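Local coordinates for isoaspartyl dipeptidase (Fervidobacterium islandicum, PDB 7CDH), which probably hydrolyses isoaspartyl (beta-aspartyl) dipeptides with a two-zinc centre, as a metallopeptidase of the amidohydrolase family M38, at residues 219-224 / 336-341; 59-64 / 191-196. All coordinates share one frame; numbering follows the deposited sequence.

Contact 1 (219-224 / 336-341); sequences HLYPTH and ARVFKL. With ZN (zinc ion), chain K.
In the interior of the TIM-type barrel, behind the two-zinc centre, the ring of Tyr-221 meets Val-338 and Phe-339 in the last turn of helix 333-339. Val-338 places CG1 over one face of the phenol ring, 4.1 Å from the ring centroid and only 7° off its normal, a CH-pi contact. Its CG1 lies anti to the backbone N (chi1 172°), which carries that methyl outward from the helix to the ring; valine is short and branched, so a single methyl can rest on the aromatic face. Phe-339 brings CZ, the far end of its ring, to 3.8 Å from Tyr-221 CE2. The two ring planes stand nearly perpendicular, at 89°, with centroids 5.7 Å apart.

In an amidohydrolase barrel the parallel strands carry their metal ligands at the C-terminal ends, and strand 220-223 follows this plan: just beyond it, His-224 NE2 binds one zinc at 2.3 Å, while Tyr-221 spends its side chain on the apolar interior further back. A tyrosine suits this place because its ring can pack while its buried hydroxyl shares a hydrogen bond with Thr-281 OG1. Pro-60 and Tyr-126 also touch both aromatic side chains. A Schellman motif closes the helix: Leu-341 N bonds to Ala-336 O at 3.0 Å, and Lys-340 has a positive phi, which lets the chain leave the helix just after Phe-339.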
loop_
_atom_site.group_PDB
_atom_site.type_symbol
_atom_site.label_atom_id
_atom_site.label_comp_id
_atom_site.label_asym_id
_atom_site.label_seq_id
_atom_site.Cartn_x
_atom_site.Cartn_y
_atom_site.Cartn_z
ATOM N N HIS A 219 -25.973 8.695 -20.013
ATOM C CA HIS A 219 -25.039 8.798 -18.876
ATOM C C HIS A 219 -24.202 10.071 -19.000
ATOM O O HIS A 219 -23.506 10.365 -18.043
ATOM C CB HIS A 219 -24.137 7.565 -18.821
ATOM C CG HIS A 219 -24.885 6.298 -18.609
ATOM N ND1 HIS A 219 -25.459 5.973 -17.379
ATOM C CD2 HIS A 219 -25.158 5.280 -19.462
ATOM C CE1 HIS A 219 -26.052 4.796 -17.487
ATOM N NE2 HIS A 219 -25.894 4.356 -18.767
ATOM N N LEU A 220 -24.208 10.737 -20.157
ATOM C CA LEU A 220 -23.237 11.805 -20.495
ATOM C C LEU A 220 -23.965 13.132 -20.411
ATOM O O LEU A 220 -24.850 13.372 -21.204
ATOM C CB LEU A 220 -22.656 11.594 -21.888
ATOM C CG LEU A 220 -22.136 10.193 -22.208
ATOM C CD1 LEU A 220 -21.647 10.138 -23.653
ATOM C CD2 LEU A 220 -21.037 9.740 -21.240
ATOM N N TYR A 221 -23.564 13.958 -19.468
ATOM C CA TYR A 221 -24.326 15.126 -19.021
ATOM C C TYR A 221 -23.350 16.273 -18.958
ATOM O O TYR A 221 -22.820 16.548 -17.900
ATOM C CB TYR A 221 -24.909 14.801 -17.657
ATOM C CG TYR A 221 -25.848 15.831 -17.099
ATOM C CD1 TYR A 221 -26.883 16.360 -17.856
ATOM C CD2 TYR A 221 -25.744 16.222 -15.782
ATOM C CE1 TYR A 221 -27.779 17.273 -17.318
ATOM C CE2 TYR A 221 -26.624 17.137 -15.231
ATOM C CZ TYR A 221 -27.641 17.668 -15.998
ATOM O OH TYR A 221 -28.511 18.537 -15.411
ATOM N N PRO A 222 -23.028 16.918 -20.094
ATOM C CA PRO A 222 -22.135 18.077 -20.089
ATOM C C PRO A 222 -22.823 19.324 -19.520
ATOM O O PRO A 222 -23.974 19.444 -19.753
ATOM C CB PRO A 222 -21.826 18.266 -21.570
ATOM C CG PRO A 222 -23.080 17.793 -22.263
ATOM C CD PRO A 222 -23.501 16.583 -21.445
ATOM N N THR A 223 -22.098 20.221 -18.846
ATOM C CA THR A 223 -22.638 21.517 -18.354
ATOM C C THR A 223 -21.840 22.665 -18.992
ATOM O O THR A 223 -20.910 22.375 -19.762
ATOM C CB THR A 223 -22.710 21.540 -16.816
ATOM O OG1 THR A 223 -23.361 22.755 -16.424
ATOM C CG2 THR A 223 -21.357 21.438 -16.148
ATOM N N HIS A 224 -22.204 23.916 -18.683
ATOM C CA HIS A 224 -21.641 25.153 -19.288
ATOM C C HIS A 224 -21.869 25.140 -20.794
ATOM O O HIS A 224 -21.081 25.681 -21.512
ATOM C CB HIS A 224 -20.148 25.324 -18.961
ATOM C CG HIS A 224 -19.917 25.131 -17.510
ATOM N ND1 HIS A 224 -20.674 25.796 -16.572
ATOM C CD2 HIS A 224 -19.112 24.288 -16.839
ATOM C CE1 HIS A 224 -20.346 25.378 -15.375
ATOM N NE2 HIS A 224 -19.391 24.463 -15.515
ATOM N N ALA A 336 -35.093 15.502 -13.119
ATOM C CA ALA A 336 -35.679 14.255 -12.582
ATOM C C ALA A 336 -35.404 13.086 -13.534
ATOM O O ALA A 336 -35.048 11.985 -13.038
ATOM C CB ALA A 336 -37.139 14.398 -12.320
ATOM N N ARG A 337 -35.534 13.279 -14.849
ATOM C CA ARG A 337 -35.357 12.138 -15.796
ATOM C C ARG A 337 -33.876 11.775 -15.786
ATOM O O ARG A 337 -33.587 10.600 -15.663
ATOM C CB ARG A 337 -35.890 12.443 -17.196
ATOM C CG ARG A 337 -35.593 11.402 -18.271
ATOM C CD ARG A 337 -34.962 11.972 -19.552
ATOM N NE ARG A 337 -35.663 13.168 -19.914
ATOM C CZ ARG A 337 -35.133 14.335 -20.208
ATOM N NH1 ARG A 337 -33.836 14.503 -20.320
ATOM N NH2 ARG A 337 -35.937 15.346 -20.446
ATOM N N VAL A 338 -32.987 12.768 -15.827
ATOM C CA VAL A 338 -31.518 12.525 -15.894
ATOM C C VAL A 338 -31.086 11.677 -14.686
ATOM O O VAL A 338 -30.407 10.693 -14.910
ATOM C CB VAL A 338 -30.727 13.839 -16.012
ATOM C CG1 VAL A 338 -29.244 13.578 -15.889
ATOM C CG2 VAL A 338 -30.995 14.536 -17.335
ATOM N N PHE A 339 -31.541 12.000 -13.468
ATOM C CA PHE A 339 -31.073 11.404 -12.187
ATOM C C PHE A 339 -31.982 10.269 -11.725
ATOM O O PHE A 339 -31.642 9.697 -10.687
ATOM C CB PHE A 339 -30.972 12.486 -11.103
ATOM C CG PHE A 339 -29.885 13.471 -11.413
ATOM C CD1 PHE A 339 -28.554 13.092 -11.334
ATOM C CD2 PHE A 339 -30.191 14.728 -11.888
ATOM C CE1 PHE A 339 -27.550 13.979 -11.671
ATOM C CE2 PHE A 339 -29.188 15.613 -12.227
ATOM C CZ PHE A 339 -27.873 15.233 -12.130
ATOM N N LYS A 340 -33.036 9.938 -12.473
ATOM C CA LYS A 340 -34.058 8.905 -12.137
ATOM C C LYS A 340 -34.646 9.177 -10.749
ATOM O O LYS A 340 -34.614 8.262 -9.902
ATOM C CB LYS A 340 -33.483 7.494 -12.207
ATOM C CG LYS A 340 -32.808 7.140 -13.525
ATOM C CD LYS A 340 -33.629 6.264 -14.444
ATOM C CE LYS A 340 -32.877 5.824 -15.688
ATOM N NZ LYS A 340 -31.591 5.159 -15.351
ATOM N N LEU A 341 -35.144 10.394 -10.513
ATOM C CA LEU A 341 -35.754 10.765 -9.218
ATOM C C LEU A 341 -37.281 10.756 -9.341
ATOM O O LEU A 341 -37.805 11.188 -10.367
ATOM C CB LEU A 341 -35.261 12.153 -8.816
ATOM C CG LEU A 341 -33.750 12.311 -8.768
ATOM C CD1 LEU A 341 -33.380 13.743 -8.418
ATOM C CD2 LEU A 341 -33.123 11.318 -7.785
HETATM ZN ZN ZN K . -17.842 23.709 -13.948
#

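Contact 2 (59-64 / 191-196); sequences DPHVHI and IVNFHV. With ZN (zinc ion), chain L; ZN (zinc ion), chain K.
Strand 191-196 and the segment 59-64, whose chain turns a corner at Pro-60, face each other across the barrel interior without backbone bonding; their closest CA atoms, those of His-61 and Asn-193, are 9.0 Å apart. Two side chains bridge the gap. His-61 ND1 donates a hydrogen bond to Asn-193 OD1 at 3.2 Å, bent to 136° at the hydrogen. The oxygen lies near the imidazole plane, at the ring edge, whereas the donor is tilted 21° from the amide's carbonyl plane. Both residues hold CG anti to the backbone N (chi1 -175° for His-61 and 178° for Asn-193), reaching inward to cross at about a right angle. Asparagine suits this position because its amide works at both ends: ND2 bonds to the carbonyl oxygen of Tyr-221, which is consistent with OD1 being turned to the histidine.

Histidine is equally apt opposite it, since His-61 NE2 binds a zinc at 2.1 Å, in a site that His-63, Glu-156 and Asp-285 complete. His-195 ND1 binds the second zinc at 2.1 Å. Donation from His-61 ND1 agrees with NE2 serving as the metal ligand, and the bond should limit rotation of the ring, making Asn-193 a second-shell residue that helps to orient a first-shell one.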
loop_
_atom_site.group_PDB
_atom_site.type_symbol
_atom_site.label_atom_id
_atom_site.label_comp_id
_atom_site.label_asym_id
_atom_site.label_seq_id
_atom_site.Cartn_x
_atom_site.Cartn_y
_atom_site.Cartn_z
ATOM N N ASP A 59 -31.920 21.700 -8.622
ATOM C CA ASP A 59 -30.648 22.304 -9.097
ATOM C C ASP A 59 -29.626 21.171 -9.180
ATOM O O ASP A 59 -29.124 20.711 -8.168
ATOM C CB ASP A 59 -30.237 23.424 -8.149
ATOM C CG ASP A 59 -29.109 24.304 -8.661
ATOM O OD1 ASP A 59 -28.462 23.922 -9.679
ATOM O OD2 ASP A 59 -28.870 25.381 -8.027
ATOM N N PRO A 60 -29.322 20.621 -10.371
ATOM C CA PRO A 60 -28.445 19.443 -10.454
ATOM C C PRO A 60 -26.929 19.706 -10.413
ATOM O O PRO A 60 -26.149 18.819 -10.717
ATOM C CB PRO A 60 -28.818 18.929 -11.849
ATOM C CG PRO A 60 -28.993 20.220 -12.635
ATOM C CD PRO A 60 -29.782 21.105 -11.688
ATOM N N HIS A 61 -26.515 20.912 -10.074
ATOM C CA HIS A 61 -25.076 21.266 -10.020
ATOM C C HIS A 61 -24.814 22.413 -9.024
ATOM O O HIS A 61 -24.877 23.583 -9.436
ATOM C CB HIS A 61 -24.607 21.578 -11.430
ATOM C CG HIS A 61 -23.152 21.838 -11.492
ATOM N ND1 HIS A 61 -22.257 20.859 -11.842
ATOM C CD2 HIS A 61 -22.431 22.935 -11.196
ATOM C CE1 HIS A 61 -21.048 21.363 -11.798
ATOM N NE2 HIS A 61 -21.118 22.620 -11.367
ATOM N N VAL A 62 -24.547 22.066 -7.753
ATOM C CA VAL A 62 -24.246 23.026 -6.644
ATOM C C VAL A 62 -22.987 22.604 -5.877
ATOM O O VAL A 62 -22.855 21.450 -5.493
ATOM C CB VAL A 62 -25.437 23.154 -5.689
ATOM C CG1 VAL A 62 -25.160 24.160 -4.596
ATOM C CG2 VAL A 62 -26.681 23.534 -6.458
ATOM N N HIS A 63 -22.067 23.534 -5.672
ATOM C CA HIS A 63 -20.879 23.309 -4.823
ATOM C C HIS A 63 -21.311 23.511 -3.390
ATOM O O HIS A 63 -20.957 24.519 -2.871
ATOM C CB HIS A 63 -19.727 24.200 -5.267
ATOM C CG HIS A 63 -19.281 23.837 -6.641
ATOM N ND1 HIS A 63 -18.591 22.691 -6.901
ATOM C CD2 HIS A 63 -19.477 24.430 -7.841
ATOM C CE1 HIS A 63 -18.328 22.611 -8.203
ATOM N NE2 HIS A 63 -18.862 23.664 -8.805
ATOM N N ILE A 64 -22.070 22.573 -2.822
ATOM C CA ILE A 64 -22.680 22.720 -1.480
ATOM C C ILE A 64 -21.619 22.960 -0.383
ATOM O O ILE A 64 -21.980 23.617 0.650
ATOM C CB ILE A 64 -23.580 21.523 -1.166
ATOM C CG1 ILE A 64 -22.848 20.182 -1.070
ATOM C CG2 ILE A 64 -24.715 21.471 -2.168
ATOM C CD1 ILE A 64 -23.791 19.017 -0.655
ATOM N N ILE A 191 -24.463 8.943 -13.645
ATOM C CA ILE A 191 -24.231 10.130 -14.509
ATOM C C ILE A 191 -22.735 10.452 -14.493
ATOM O O ILE A 191 -22.110 10.334 -13.442
ATOM C CB ILE A 191 -25.092 11.311 -14.023
ATOM C CG1 ILE A 191 -26.588 10.976 -14.070
ATOM C CG2 ILE A 191 -24.767 12.578 -14.794
ATOM C CD1 ILE A 191 -27.035 10.275 -15.351
ATOM N N VAL A 192 -22.155 10.740 -15.641
ATOM C CA VAL A 192 -20.867 11.468 -15.727
ATOM C C VAL A 192 -21.238 12.913 -16.062
ATOM O O VAL A 192 -21.836 13.104 -17.093
ATOM C CB VAL A 192 -19.916 10.862 -16.775
ATOM C CG1 VAL A 192 -18.579 11.590 -16.814
ATOM C CG2 VAL A 192 -19.722 9.377 -16.535
ATOM N N ASN A 193 -20.911 13.857 -15.179
ATOM C CA ASN A 193 -21.088 15.307 -15.386
ATOM C C ASN A 193 -19.745 15.847 -15.880
ATOM O O ASN A 193 -18.723 15.690 -15.167
ATOM C CB ASN A 193 -21.627 15.957 -14.114
ATOM C CG ASN A 193 -21.793 17.459 -14.197
ATOM O OD1 ASN A 193 -21.428 18.171 -13.275
ATOM N ND2 ASN A 193 -22.409 17.942 -15.255
ATOM N N PHE A 194 -19.733 16.410 -17.087
ATOM C CA PHE A 194 -18.526 17.008 -17.704
ATOM C C PHE A 194 -18.605 18.510 -17.498
ATOM O O PHE A 194 -19.593 19.108 -17.947
ATOM C CB PHE A 194 -18.436 16.689 -19.194
ATOM C CG PHE A 194 -18.221 15.232 -19.467
ATOM C CD1 PHE A 194 -16.975 14.660 -19.309
ATOM C CD2 PHE A 194 -19.276 14.420 -19.823
ATOM C CE1 PHE A 194 -16.785 13.308 -19.538
ATOM C CE2 PHE A 194 -19.085 13.062 -20.041
ATOM C CZ PHE A 194 -17.838 12.514 -19.903
ATOM N N HIS A 195 -17.623 19.079 -16.798
ATOM C CA HIS A 195 -17.322 20.517 -16.905
ATOM C C HIS A 195 -16.710 20.761 -18.280
ATOM O O HIS A 195 -15.609 20.248 -18.549
ATOM C CB HIS A 195 -16.399 20.979 -15.793
ATOM C CG HIS A 195 -15.842 22.333 -16.041
ATOM N ND1 HIS A 195 -16.396 23.456 -15.472
ATOM C CD2 HIS A 195 -14.828 22.742 -16.841
ATOM C CE1 HIS A 195 -15.710 24.512 -15.890
ATOM N NE2 HIS A 195 -14.728 24.106 -16.731
ATOM N N VAL A 196 -17.396 21.517 -19.129
ATOM C CA VAL A 196 -16.837 21.829 -20.466
ATOM C C VAL A 196 -16.323 23.258 -20.463
ATOM O O VAL A 196 -17.116 24.178 -20.258
ATOM C CB VAL A 196 -17.843 21.617 -21.602
ATOM C CG1 VAL A 196 -17.149 21.838 -22.936
ATOM C CG2 VAL A 196 -18.481 20.241 -21.538
HETATM ZN ZN ZN L . -19.322 23.681 -11.092
HETATM ZN ZN ZN K . -17.842 23.709 -13.948
#

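Contacts 1 and 2 lie with their centres 9 Å apart and join through neighbouring parallel strands, 191-196 and 220-223. Backbone atoms stitch them together, with His-219 O 2.8 Å from Val-192 N and Thr-223 N 2.9 Å from Phe-194 O, both probable hydrogen bonds. Contact 1 packs behind the metal centre, while contact 2 reaches directly into it. At the C-terminal ends of the strands His-224 and His-195 bind the same zinc, with His-224 CD2 3.2 Å from His-195 ND1, and Glu-156 bridges this ion to the one held by contact 2. Further back along the barrel, Tyr-221 of contact 1 packs on Pro-60 of contact 2.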